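Local coordinates for predicted flavin-nucleotide-binding protein from COG3576 family structurally related to pyridoxine 5'-phosphate oxidase (Lactobacillus delbrueckii subsp. bulgaricus, PDB 2HTD) that probably binds a flavin nucleotide, as pyridoxamine 5'-phosphate oxidases of the same fold do, although its substrate and reaction remain unestablished, at residues Asn26-Glu31 with Val101-Thr106; Gly55-Met60 with Glu72-Glu77; Glu80-Gly85 with Ala107-Asp112; Lys117-Lys122 with Ala128-Leu133. One frame throughout, in Å; residues are numbered along the deposited sequence.

Contact 1. Residues Asn26-Glu31 with Val101-Thr106; sequences NKLTEE and VRVLAT. With SO4 (sulfate ion), chain E.
Leu28, Val101 and Val103 make a small apolar patch in the interior of the split-barrel fold of the pyridoxamine 5'-phosphate oxidase family, where the lead-in to helix 30-38 passes over strand 99-110. The backbones stay well apart, Leu28 CA and Val101 CA being 8.9 Å from each other, a distance the branched leucine side chain helps to span. It does so with one branch: CD2 of Leu28 lies 3.9 Å from CG1 of Val103 and 4.2 Å from CG2 of Val101. A chi1 of -59° sets CG of Leu28 beside its backbone N and carries the end of the side chain closer to the strand than its CB direction alone would. Leu28 and Val103 meet at about a right angle. The two valines, two positions apart on an extended chain, present short branched groups on the same face, a shape that suits a strand. Arg102, between them, points from the other face. Its NH2 donates to O1 of a sulfate at 3.0 Å, a bent bond (138°) made near the guanidinium plane, and more weakly to O2. This ion, probably from the crystallisation liquor, is also held by three groups of the second subunit, Gln53 NE2 and the backbone N of Glu77 and Ala78; an anion there is reminiscent of the cofactor phosphate that relatives bind between subunits. On the apolar side, Leu28 also packs on Val33 of helix 30-38 and Ile135 of strand 129-139, while Val101 reaches Leu35 and Phe36, placing the helix against the sheet.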
loop_
_atom_site.group_PDB
_atom_site.type_symbol
_atom_site.label_atom_id
_atom_site.label_comp_id
_atom_site.label_asym_id
_atom_site.label_seq_id
_atom_site.Cartn_x
_atom_site.Cartn_y
_atom_site.Cartn_z
ATOM N N ASN B 26 5.959 6.641 18.149
ATOM C CA ASN B 26 6.778 6.154 17.066
ATOM C C ASN B 26 7.415 4.810 17.411
ATOM O O ASN B 26 8.390 4.405 16.789
ATOM C CB ASN B 26 7.829 7.181 16.685
ATOM C CG ASN B 26 8.825 7.443 17.778
ATOM O OD1 ASN B 26 8.650 7.038 18.935
ATOM N ND2 ASN B 26 9.884 8.155 17.429
ATOM N N LYS B 27 6.869 4.129 18.424
ATOM C CA LYS B 27 7.448 2.872 18.911
ATOM C C LYS B 27 6.435 1.742 18.695
ATOM O O LYS B 27 5.317 1.811 19.205
ATOM C CB LYS B 27 7.820 2.983 20.393
ATOM C CG LYS B 27 9.080 3.800 20.644
ATOM C CD LYS B 27 9.236 4.113 22.124
ATOM N N LEU B 28 6.819 0.726 17.922
ATOM C CA LEU B 28 6.006 -0.498 17.778
ATOM C C LEU B 28 5.903 -1.275 19.062
ATOM O O LEU B 28 6.816 -1.281 19.872
ATOM C CB LEU B 28 6.580 -1.419 16.701
ATOM C CG LEU B 28 6.682 -0.808 15.317
ATOM C CD1 LEU B 28 7.510 -1.677 14.364
ATOM C CD2 LEU B 28 5.274 -0.496 14.732
ATOM N N THR B 29 4.732 -1.838 19.333
ATOM C CA THR B 29 4.607 -2.822 20.421
ATOM C C THR B 29 5.175 -4.150 19.915
ATOM O O THR B 29 5.392 -4.321 18.689
ATOM C CB THR B 29 3.142 -3.052 20.791
ATOM O OG1 THR B 29 2.442 -3.553 19.643
ATOM C CG2 THR B 29 2.499 -1.724 21.269
ATOM N N GLU B 30 5.320 -5.107 20.825
ATOM C CA GLU B 30 5.818 -6.422 20.414
ATOM C C GLU B 30 4.878 -7.076 19.420
ATOM O O GLU B 30 5.333 -7.664 18.452
ATOM C CB GLU B 30 6.051 -7.339 21.609
ATOM C CG GLU B 30 6.691 -8.709 21.194
ATOM C CD GLU B 30 8.130 -8.620 20.612
ATOM O OE1 GLU B 30 8.699 -7.506 20.486
ATOM O OE2 GLU B 30 8.708 -9.687 20.279
ATOM N N GLU B 31 3.565 -6.936 19.609
ATOM C CA GLU B 31 2.625 -7.541 18.674
ATOM C C GLU B 31 2.824 -6.935 17.322
ATOM O O GLU B 31 2.679 -7.601 16.251
ATOM C CB GLU B 31 1.178 -7.324 19.157
ATOM C CG GLU B 31 0.073 -7.788 18.220
ATOM C CD GLU B 31 -0.638 -6.676 17.467
ATOM O OE1 GLU B 31 -0.414 -5.483 17.757
ATOM O OE2 GLU B 31 -1.497 -6.987 16.600
ATOM N N VAL B 101 -1.044 -3.288 11.350
ATOM C CA VAL B 101 -0.376 -2.080 11.823
ATOM C C VAL B 101 0.186 -1.337 10.633
ATOM O O VAL B 101 0.596 -1.965 9.658
ATOM C CB VAL B 101 0.713 -2.400 12.848
ATOM C CG1 VAL B 101 1.822 -3.319 12.273
ATOM C CG2 VAL B 101 1.337 -1.137 13.353
ATOM N N ARG B 102 0.192 -0.007 10.692
ATOM C CA ARG B 102 0.756 0.807 9.632
ATOM C C ARG B 102 1.694 1.772 10.249
ATOM O O ARG B 102 1.497 2.177 11.406
ATOM C CB ARG B 102 -0.349 1.576 8.883
ATOM C CG ARG B 102 0.156 2.718 8.040
ATOM C CD ARG B 102 -0.851 3.080 6.955
ATOM N NE ARG B 102 -2.195 3.315 7.498
ATOM C CZ ARG B 102 -2.609 4.475 8.013
ATOM N NH1 ARG B 102 -1.803 5.550 8.081
ATOM N NH2 ARG B 102 -3.838 4.574 8.474
ATOM N N VAL B 103 2.744 2.135 9.531
ATOM C CA VAL B 103 3.600 3.201 9.980
ATOM C C VAL B 103 3.769 4.239 8.902
ATOM O O VAL B 103 3.568 3.982 7.742
ATOM C CB VAL B 103 4.989 2.717 10.454
ATOM C CG1 VAL B 103 4.844 1.696 11.587
ATOM C CG2 VAL B 103 5.814 2.186 9.324
ATOM N N LEU B 104 4.112 5.439 9.340
ATOM C CA LEU B 104 4.627 6.502 8.471
ATOM C C LEU B 104 6.083 6.665 8.898
ATOM O O LEU B 104 6.377 6.774 10.094
ATOM C CB LEU B 104 3.850 7.831 8.663
ATOM C CG LEU B 104 4.301 9.014 7.813
ATOM C CD1 LEU B 104 4.112 8.717 6.320
ATOM C CD2 LEU B 104 3.531 10.268 8.213
ATOM N N ALA B 105 6.984 6.684 7.911
ATOM C CA ALA B 105 8.425 6.718 8.176
ATOM C C ALA B 105 9.139 7.642 7.201
ATOM O O ALA B 105 8.663 7.919 6.091
ATOM C CB ALA B 105 9.012 5.324 8.069
ATOM N N THR B 106 10.308 8.104 7.625
ATOM C CA THR B 106 11.236 8.764 6.731
ATOM C C THR B 106 12.324 7.765 6.373
ATOM O O THR B 106 12.669 6.938 7.186
ATOM C CB THR B 106 11.844 10.015 7.404
ATOM O OG1 THR B 106 12.531 9.609 8.565
ATOM C CG2 THR B 106 10.777 11.005 7.797
HETATM S S SO4 E . -6.982 2.973 7.232
HETATM O O1 SO4 E . -5.569 2.657 6.939
HETATM O O2 SO4 E . -7.001 4.029 8.255
HETATM O O3 SO4 E . -7.715 3.350 5.977
HETATM O O4 SO4 E . -7.692 1.830 7.801
#

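Contact 2. Residues Gly55-Met60 with Glu72-Glu77; sequences GPKGSM and EKTKGE. With SO4 (sulfate ion), chain I; SO4 (sulfate ion), chain C.
From Lys57 to Met60 the chain folds through a type I beta turn, and it faces an irregular passage that runs from Glu72 to Gly76, the N-cap of the following helix. The direct bond between them is a salt bridge: Lys57 NZ donates to Glu72 OE1 at 2.8 Å, meeting the carboxylate from its syn side, 29° out of plane. Lysine has the length for this reach; its chain bends at chi2 (-72°) and is then extended to NZ. Glu72 bends too, at chi2 (57°), which brings its carboxylate back although its CB points away from the turn. A water accepts from Lys57 NZ at 3.2 Å and from the backbone N of Lys73, and donates to O2 of a sulfate at 2.6 Å. That ion sits over the turn: Gly58 N holds O3 at 2.9 Å, Ser59 grips O4 with both N and OG, and Lys73 NZ reaches O1, also at 2.9 Å. A second sulfate, like the first probably picked up in crystallisation, takes Glu77 N on O3 at 2.9 Å, at the start of helix 77-83, where N-H groups favour an anion. A methionine in place of Lys57 would probably leave the Glu72 carboxylate without its charged mate and the water with one donor fewer. The turn interrupts one long strand, 52-57 and 61-64, whose two parts lie at the two ends of the sheet within this chain, consistent with a sheet curled into a barrel. Lys57 packs on Leu43 of strand 41-46 and Tyr70 of strand 67-72, and Glu72 on Val131 of strand 129-139.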
loop_
_atom_site.group_PDB
_atom_site.type_symbol
_atom_site.label_atom_id
_atom_site.label_comp_id
_atom_site.label_asym_id
_atom_site.label_seq_id
_atom_site.Cartn_x
_atom_site.Cartn_y
_atom_site.Cartn_z
ATOM N N GLY B 55 3.453 -1.194 -3.409
ATOM C CA GLY B 55 3.939 -2.520 -3.792
ATOM C C GLY B 55 4.481 -3.283 -2.584
ATOM O O GLY B 55 4.734 -2.720 -1.537
ATOM N N PRO B 56 4.637 -4.599 -2.739
ATOM C CA PRO B 56 5.120 -5.504 -1.713
ATOM C C PRO B 56 6.627 -5.359 -1.481
ATOM O O PRO B 56 7.342 -5.055 -2.444
ATOM C CB PRO B 56 4.805 -6.876 -2.308
ATOM C CG PRO B 56 4.830 -6.709 -3.845
ATOM C CD PRO B 56 4.307 -5.294 -4.012
ATOM N N LYS B 57 7.112 -5.556 -0.246
ATOM C CA LYS B 57 8.554 -5.613 0.033
ATOM C C LYS B 57 8.880 -6.806 0.927
ATOM O O LYS B 57 8.715 -6.752 2.127
ATOM C CB LYS B 57 9.066 -4.328 0.709
ATOM C CG LYS B 57 9.220 -3.166 -0.232
ATOM C CD LYS B 57 10.416 -3.312 -1.214
ATOM C CE LYS B 57 10.358 -2.197 -2.291
ATOM N NZ LYS B 57 11.412 -2.240 -3.361
ATOM N N GLY B 58 9.353 -7.877 0.315
ATOM C CA GLY B 58 9.643 -9.108 1.040
ATOM C C GLY B 58 10.798 -9.041 2.026
ATOM O O GLY B 58 10.886 -9.852 2.952
ATOM N N SER B 59 11.716 -8.098 1.817
ATOM C CA SER B 59 12.954 -8.041 2.635
ATOM C C SER B 59 12.861 -7.178 3.884
ATOM O O SER B 59 13.883 -6.909 4.515
ATOM C CB SER B 59 14.103 -7.542 1.789
ATOM O OG SER B 59 13.804 -6.263 1.307
HETATM N N MSE B 60 11.660 -6.737 4.259
HETATM C CA MSE B 60 11.494 -5.882 5.425
HETATM C C MSE B 60 11.905 -6.588 6.694
HETATM O O MSE B 60 11.574 -7.760 6.885
HETATM C CB MSE B 60 10.024 -5.451 5.551
HETATM C CG MSE B 60 9.783 -4.272 6.477
HETATM SE SE MSE B 60 10.526 -2.682 5.831
HETATM C CE MSE B 60 9.827 -2.641 4.115
ATOM N N GLU B 72 16.659 -2.640 -1.248
ATOM C CA GLU B 72 16.137 -2.152 -2.496
ATOM C C GLU B 72 16.937 -2.789 -3.618
ATOM O O GLU B 72 18.090 -2.420 -3.872
ATOM C CB GLU B 72 16.206 -0.631 -2.553
ATOM C CG GLU B 72 15.627 -0.048 -3.831
ATOM C CD GLU B 72 14.177 -0.465 -4.075
ATOM O OE1 GLU B 72 13.342 -0.267 -3.159
ATOM O OE2 GLU B 72 13.862 -0.989 -5.166
ATOM N N LYS B 73 16.314 -3.771 -4.256
ATOM C CA LYS B 73 16.956 -4.566 -5.305
ATOM C C LYS B 73 16.595 -4.076 -6.692
ATOM O O LYS B 73 17.405 -4.126 -7.577
ATOM C CB LYS B 73 16.546 -6.055 -5.201
ATOM C CG LYS B 73 16.767 -6.705 -3.810
ATOM C CD LYS B 73 16.143 -8.107 -3.747
ATOM C CE LYS B 73 16.162 -8.696 -2.345
ATOM N NZ LYS B 73 15.401 -10.019 -2.278
ATOM N N THR B 74 15.362 -3.616 -6.848
ATOM C CA THR B 74 14.784 -3.283 -8.150
ATOM C C THR B 74 15.183 -1.871 -8.566
ATOM O O THR B 74 15.456 -1.622 -9.730
ATOM C CB THR B 74 13.230 -3.451 -8.107
ATOM O OG1 THR B 74 12.632 -3.003 -9.327
ATOM C CG2 THR B 74 12.629 -2.666 -6.984
ATOM N N LYS B 75 15.242 -0.961 -7.600
ATOM C CA LYS B 75 15.556 0.429 -7.858
ATOM C C LYS B 75 14.597 0.976 -8.925
ATOM O O LYS B 75 15.002 1.493 -9.966
ATOM C CB LYS B 75 17.030 0.552 -8.228
ATOM C CG LYS B 75 17.946 0.024 -7.096
ATOM C CD LYS B 75 19.338 -0.286 -7.609
ATOM C CE LYS B 75 20.190 -1.034 -6.602
ATOM N NZ LYS B 75 21.466 -1.450 -7.283
ATOM N N GLY B 76 13.302 0.809 -8.632
ATOM C CA GLY B 76 12.212 1.190 -9.537
ATOM C C GLY B 76 11.502 2.436 -9.021
ATOM O O GLY B 76 12.146 3.358 -8.530
ATOM N N GLU B 77 10.180 2.481 -9.154
ATOM C CA GLU B 77 9.439 3.703 -8.779
ATOM C C GLU B 77 9.502 4.075 -7.303
ATOM O O GLU B 77 9.696 5.245 -7.000
ATOM C CB GLU B 77 7.974 3.644 -9.182
ATOM C CG GLU B 77 7.388 5.060 -9.248
ATOM C CD GLU B 77 5.890 5.112 -9.420
ATOM O OE1 GLU B 77 5.346 4.376 -10.301
ATOM O OE2 GLU B 77 5.269 5.929 -8.685
HETATM S S SO4 I . 12.084 -7.576 -1.987
HETATM O O1 SO4 I . 12.739 -8.885 -1.815
HETATM O O2 SO4 I . 12.555 -6.926 -3.236
HETATM O O3 SO4 I . 10.645 -7.787 -2.299
HETATM O O4 SO4 I . 12.294 -6.727 -0.805
HETATM S S SO4 C . 8.721 -0.651 -8.175
HETATM O O1 SO4 C . 9.994 -1.339 -7.969
HETATM O O2 SO4 C . 8.523 0.286 -7.078
HETATM O O3 SO4 C . 8.749 0.025 -9.476
HETATM O O4 SO4 C . 7.684 -1.662 -8.266
HETATM O O HOH W 1 13.646 -4.595 -3.322
#

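Contact 3. Residues Glu80-Gly85 with Ala107-Asp112; sequences ENIKRG and AEVHED
Ile82 projects from helix 77-83 toward strand 99-110 and touches it with one methyl. With chi1 at -74°, CG1 lies beside the backbone N and CG2 is left opposite that N, directed at the strand. CG2 of Ile82 then stands 3.6 Å from CB of Ala107 and 3.7 Å from CG2 of Val109. Val109 has CG1 opposite its own backbone N (chi1 179°) and turns CG2 to the helix, the two side chains crossing at a slant. Alanine suits the first position, letting the helix come close; branched valine fills the second. On the other face of the strand, His110 NE2 donates to Glu108 OE2 at 2.7 Å in a nearly straight bond (167°), lying in the ring plane but meeting the carboxylate on its anti side. At the far side of the helix Arg84 NH1 donates to Asn81 OD1 at 2.8 Å, while Asn81 ND2 is held by Thr45, which fixes the amide's orientation. Gly85 ends the helix in a Schellman motif, with a positive phi that calls for glycine. Since only methyls meet across the contact, its hold is dispersive and hydrophobic and gives no directional lock; the Arg84-Asn81 and His110-Glu108 bonds fix side-chain conformation within each segment.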
loop_
_atom_site.group_PDB
_atom_site.type_symbol
_atom_site.label_atom_id
_atom_site.label_comp_id
_atom_site.label_asym_id
_atom_site.label_seq_id
_atom_site.Cartn_x
_atom_site.Cartn_y
_atom_site.Cartn_z
ATOM N N GLU B 80 12.924 5.615 -6.783
ATOM C CA GLU B 80 12.996 6.950 -7.375
ATOM C C GLU B 80 12.178 7.953 -6.559
ATOM O O GLU B 80 12.609 9.084 -6.400
ATOM C CB GLU B 80 12.484 6.938 -8.805
ATOM C CG GLU B 80 13.373 6.108 -9.750
ATOM C CD GLU B 80 14.770 6.702 -10.055
ATOM O OE1 GLU B 80 15.098 7.854 -9.650
ATOM O OE2 GLU B 80 15.553 5.990 -10.729
ATOM N N ASN B 81 11.016 7.548 -6.029
ATOM C CA ASN B 81 10.205 8.461 -5.188
ATOM C C ASN B 81 10.918 8.798 -3.896
ATOM O O ASN B 81 10.963 9.960 -3.473
ATOM C CB ASN B 81 8.821 7.920 -4.879
ATOM C CG ASN B 81 7.957 7.781 -6.095
ATOM O OD1 ASN B 81 8.220 8.389 -7.133
ATOM N ND2 ASN B 81 6.916 6.967 -5.984
ATOM N N ILE B 82 11.525 7.781 -3.291
ATOM C CA ILE B 82 12.272 7.971 -2.048
ATOM C C ILE B 82 13.475 8.871 -2.297
ATOM O O ILE B 82 13.748 9.771 -1.507
ATOM C CB ILE B 82 12.687 6.645 -1.426
ATOM C CG1 ILE B 82 11.467 5.949 -0.792
ATOM C CG2 ILE B 82 13.803 6.865 -0.363
ATOM C CD1 ILE B 82 11.668 4.457 -0.421
ATOM N N LYS B 83 14.160 8.654 -3.415
ATOM C CA LYS B 83 15.345 9.459 -3.764
ATOM C C LYS B 83 14.944 10.914 -3.994
ATOM O O LYS B 83 15.760 11.828 -3.849
ATOM C CB LYS B 83 16.055 8.847 -4.984
ATOM C CG LYS B 83 17.157 9.707 -5.594
ATOM C CD LYS B 83 17.799 9.089 -6.865
ATOM C CE LYS B 83 18.512 10.135 -7.686
ATOM N NZ LYS B 83 19.609 9.517 -8.474
ATOM N N ARG B 84 13.686 11.144 -4.362
ATOM C CA ARG B 84 13.167 12.490 -4.595
ATOM C C ARG B 84 12.580 13.119 -3.327
ATOM O O ARG B 84 12.120 14.258 -3.360
ATOM C CB ARG B 84 12.091 12.422 -5.679
ATOM C CG ARG B 84 11.630 13.721 -6.250
ATOM C CD ARG B 84 10.464 13.493 -7.202
ATOM N NE ARG B 84 10.827 12.640 -8.342
ATOM C CZ ARG B 84 10.335 11.421 -8.594
ATOM N NH1 ARG B 84 9.424 10.851 -7.805
ATOM N NH2 ARG B 84 10.753 10.761 -9.673
ATOM N N GLY B 85 12.601 12.389 -2.223
ATOM C CA GLY B 85 12.199 12.921 -0.917
ATOM C C GLY B 85 10.916 12.398 -0.317
ATOM O O GLY B 85 10.500 12.844 0.774
ATOM N N ALA B 107 12.841 7.849 5.149
ATOM C CA ALA B 107 13.794 6.903 4.620
ATOM C C ALA B 107 15.199 7.449 4.691
ATOM O O ALA B 107 15.417 8.644 4.492
ATOM C CB ALA B 107 13.473 6.599 3.174
ATOM N N GLU B 108 16.141 6.562 4.989
ATOM C CA GLU B 108 17.580 6.867 5.025
ATOM C C GLU B 108 18.205 5.814 4.127
ATOM O O GLU B 108 18.197 4.626 4.453
ATOM C CB GLU B 108 18.061 6.789 6.484
ATOM C CG GLU B 108 19.560 6.597 6.757
ATOM C CD GLU B 108 19.867 6.244 8.241
ATOM O OE1 GLU B 108 19.690 7.150 9.081
ATOM O OE2 GLU B 108 20.295 5.091 8.565
ATOM N N VAL B 109 18.690 6.218 2.958
ATOM C CA VAL B 109 19.166 5.250 1.989
ATOM C C VAL B 109 20.685 5.141 2.000
ATOM O O VAL B 109 21.377 6.159 1.956
ATOM C CB VAL B 109 18.723 5.624 0.565
ATOM C CG1 VAL B 109 19.247 4.619 -0.453
ATOM C CG2 VAL B 109 17.195 5.745 0.483
ATOM N N HIS B 110 21.188 3.910 2.014
ATOM C CA HIS B 110 22.609 3.639 2.062
ATOM C C HIS B 110 22.940 2.843 0.851
ATOM O O HIS B 110 22.513 1.706 0.735
ATOM C CB HIS B 110 22.920 2.826 3.283
ATOM C CG HIS B 110 22.607 3.523 4.560
ATOM N ND1 HIS B 110 23.543 4.272 5.232
ATOM C CD2 HIS B 110 21.485 3.557 5.307
ATOM C CE1 HIS B 110 23.004 4.756 6.333
ATOM N NE2 HIS B 110 21.758 4.332 6.403
ATOM N N GLU B 111 23.671 3.441 -0.083
ATOM C CA GLU B 111 23.909 2.799 -1.380
ATOM C C GLU B 111 25.166 1.937 -1.348
ATOM O O GLU B 111 25.094 0.714 -1.551
ATOM C CB GLU B 111 23.926 3.838 -2.511
ATOM C CG GLU B 111 22.535 4.502 -2.697
ATOM C CD GLU B 111 22.392 5.338 -3.971
ATOM O OE1 GLU B 111 23.365 5.410 -4.761
ATOM O OE2 GLU B 111 21.293 5.925 -4.164
ATOM N N ASP B 112 26.307 2.544 -1.047
ATOM C CA ASP B 112 27.569 1.791 -1.000
ATOM C C ASP B 112 28.551 2.339 0.034
ATOM O O ASP B 112 29.760 2.361 -0.178
ATOM C CB ASP B 112 28.220 1.756 -2.396
ATOM C CG ASP B 112 29.413 0.785 -2.473
ATOM O OD1 ASP B 112 29.310 -0.362 -1.966
ATOM O OD2 ASP B 112 30.457 1.182 -3.035
#

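Contact 4. Residues Lys117-Lys122 with Ala128-Leu133; sequences KKVLAK and AFVVNL
Helix 114-120 lies against the start of strand 129-139, with Val119 CA 7.6 Å from Val130 CA and Leu120 CA 7.7 Å from Ala128 CA, and just five residues join the segments 117-122 and 128-133. Val119 and Leu120, adjacent on the helix, both face the strand, and Val130 fits against the pair. Val130 CG2 is 3.7 Å from Leu120 CG and 3.9 Å from Val119 CG1. Leu120 and Val130 run past each other in opposite directions, so they touch along their flanks. A chi1 of -66° puts CG of Leu120 beside its backbone N, and the fork then divides the work: CD2 rests 4.1 Å from Ala128 CB, whereas CD1 comes within 3.1 Å of Ala128 O, a tight approach to a carbonyl oxygen. Leucine is well chosen for reaching both the small alanine and the valine beyond it. Cutting it back to an alanine here would probably open a gap over Ala128 and rob Val130 CG2 of much of its support. Lys117 and Lys118 are exposed, opposed to the inward Val119 and Leu120, as in an amphipathic helix. Around the patch, Leu120 also packs on Leu71 and Val119 on Gln69, both of strand 67-72, while Asn132 bonds through OD1 to Gln69 NE2 and through ND2 to Tyr115 OH, which pins its amide. Between the two segments themselves the hold is apolar, resting on buried methyls and close fit, and the bond from Asn132 to Tyr115 of the same helix adds a directional tie beside the patch.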
loop_
_atom_site.group_PDB
_atom_site.type_symbol
_atom_site.label_atom_id
_atom_site.label_comp_id
_atom_site.label_asym_id
_atom_site.label_seq_id
_atom_site.Cartn_x
_atom_site.Cartn_y
_atom_site.Cartn_z
ATOM N N LYS B 117 27.723 -1.885 3.183
ATOM C CA LYS B 117 28.573 -3.022 2.987
ATOM C C LYS B 117 28.470 -4.038 4.123
ATOM O O LYS B 117 28.509 -5.252 3.875
ATOM C CB LYS B 117 30.023 -2.562 2.817
ATOM C CG LYS B 117 30.261 -1.806 1.511
ATOM C CD LYS B 117 31.729 -1.467 1.386
ATOM C CE LYS B 117 31.994 -0.375 0.397
ATOM N NZ LYS B 117 33.262 0.316 0.796
ATOM N N LYS B 118 28.390 -3.544 5.363
ATOM C CA LYS B 118 28.281 -4.396 6.544
ATOM C C LYS B 118 26.963 -5.165 6.534
ATOM O O LYS B 118 26.934 -6.383 6.725
ATOM C CB LYS B 118 28.371 -3.527 7.795
ATOM C CG LYS B 118 28.398 -4.278 9.108
ATOM C CD LYS B 118 29.037 -3.420 10.218
ATOM N N VAL B 119 25.876 -4.453 6.268
ATOM C CA VAL B 119 24.554 -5.066 6.193
ATOM C C VAL B 119 24.470 -6.092 5.050
ATOM O O VAL B 119 23.972 -7.229 5.210
ATOM C CB VAL B 119 23.472 -3.986 6.040
ATOM C CG1 VAL B 119 22.120 -4.630 5.730
ATOM C CG2 VAL B 119 23.437 -3.123 7.329
ATOM N N LEU B 120 24.976 -5.715 3.886
ATOM C CA LEU B 120 24.806 -6.558 2.719
ATOM C C LEU B 120 25.714 -7.776 2.753
ATOM O O LEU B 120 25.450 -8.755 2.068
ATOM C CB LEU B 120 24.998 -5.780 1.418
ATOM C CG LEU B 120 23.935 -4.688 1.124
ATOM C CD1 LEU B 120 24.395 -3.804 -0.047
ATOM C CD2 LEU B 120 22.550 -5.267 0.852
ATOM N N ALA B 121 26.770 -7.739 3.559
ATOM C CA ALA B 121 27.664 -8.896 3.658
ATOM C C ALA B 121 26.931 -10.094 4.240
ATOM O O ALA B 121 27.368 -11.234 4.057
ATOM C CB ALA B 121 28.874 -8.570 4.515
ATOM N N LYS B 122 25.843 -9.842 4.965
ATOM C CA LYS B 122 25.025 -10.917 5.542
ATOM C C LYS B 122 23.963 -11.434 4.560
ATOM O O LYS B 122 23.156 -12.294 4.917
ATOM C CB LYS B 122 24.353 -10.423 6.822
ATOM C CG LYS B 122 25.359 -9.926 7.873
ATOM C CD LYS B 122 24.682 -9.597 9.206
ATOM C CE LYS B 122 25.696 -9.104 10.235
ATOM N N ALA B 128 22.434 -4.450 -3.909
ATOM C CA ALA B 128 21.209 -3.795 -3.478
ATOM C C ALA B 128 21.553 -2.521 -2.702
ATOM O O ALA B 128 22.676 -2.364 -2.178
ATOM C CB ALA B 128 20.406 -4.736 -2.601
ATOM N N PHE B 129 20.584 -1.615 -2.589
ATOM C CA PHE B 129 20.669 -0.533 -1.610
ATOM C C PHE B 129 19.960 -0.911 -0.327
ATOM O O PHE B 129 18.976 -1.676 -0.341
ATOM C CB PHE B 129 20.079 0.764 -2.134
ATOM C CG PHE B 129 20.659 1.222 -3.432
ATOM C CD1 PHE B 129 21.974 0.941 -3.784
ATOM C CD2 PHE B 129 19.893 1.978 -4.301
ATOM C CE1 PHE B 129 22.487 1.377 -4.987
ATOM C CE2 PHE B 129 20.419 2.425 -5.499
ATOM C CZ PHE B 129 21.709 2.125 -5.844
ATOM N N VAL B 130 20.469 -0.406 0.792
ATOM C CA VAL B 130 19.886 -0.665 2.097
ATOM C C VAL B 130 19.099 0.558 2.481
ATOM O O VAL B 130 19.630 1.657 2.524
ATOM C CB VAL B 130 20.986 -0.936 3.132
ATOM C CG1 VAL B 130 20.420 -1.073 4.603
ATOM C CG2 VAL B 130 21.803 -2.150 2.717
ATOM N N VAL B 131 17.803 0.371 2.678
ATOM C CA VAL B 131 16.955 1.471 3.083
ATOM C C VAL B 131 16.546 1.275 4.530
ATOM O O VAL B 131 15.921 0.297 4.857
ATOM C CB VAL B 131 15.720 1.583 2.235
ATOM C CG1 VAL B 131 14.908 2.845 2.669
ATOM C CG2 VAL B 131 16.081 1.590 0.754
ATOM N N ASN B 132 16.917 2.219 5.379
ATOM C CA ASN B 132 16.467 2.250 6.761
ATOM C C ASN B 132 15.268 3.183 6.852
ATOM O O ASN B 132 15.219 4.202 6.190
ATOM C CB ASN B 132 17.574 2.743 7.682
ATOM C CG ASN B 132 18.614 1.655 8.004
ATOM O OD1 ASN B 132 18.876 0.797 7.216
ATOM N ND2 ASN B 132 19.218 1.743 9.158
ATOM N N LEU B 133 14.332 2.857 7.738
ATOM C CA LEU B 133 13.084 3.598 7.838
ATOM C C LEU B 133 12.929 3.999 9.283
ATOM O O LEU B 133 12.890 3.138 10.160
ATOM C CB LEU B 133 11.931 2.730 7.369
ATOM C CG LEU B 133 11.889 2.356 5.891
ATOM C CD1 LEU B 133 10.829 1.301 5.659
ATOM C CD2 LEU B 133 11.612 3.580 5.088
#

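Overall arrangement
All four contacts reach one antiparallel sheet. Contacts 1 and 3 share strand 99-110 at successive segments, yet their centres lie 20 Å apart on opposite sides of the chain's centre, and their segments alternate along the sequence. Contact 4 uses the neighbouring strand 129-139, which pairs with 99-110 and with 67-72; its centre is 12 Å from that of contact 3 and 13 Å from that of contact 2. Contact 2 falls, in sequence, between the segments of contact 1. Three helices are thus set against a common sheet, while contacts 1 and 2 both touch the second subunit, and the sulfates at the start of helix 77-83 are consistent with anion sites formed between subunits.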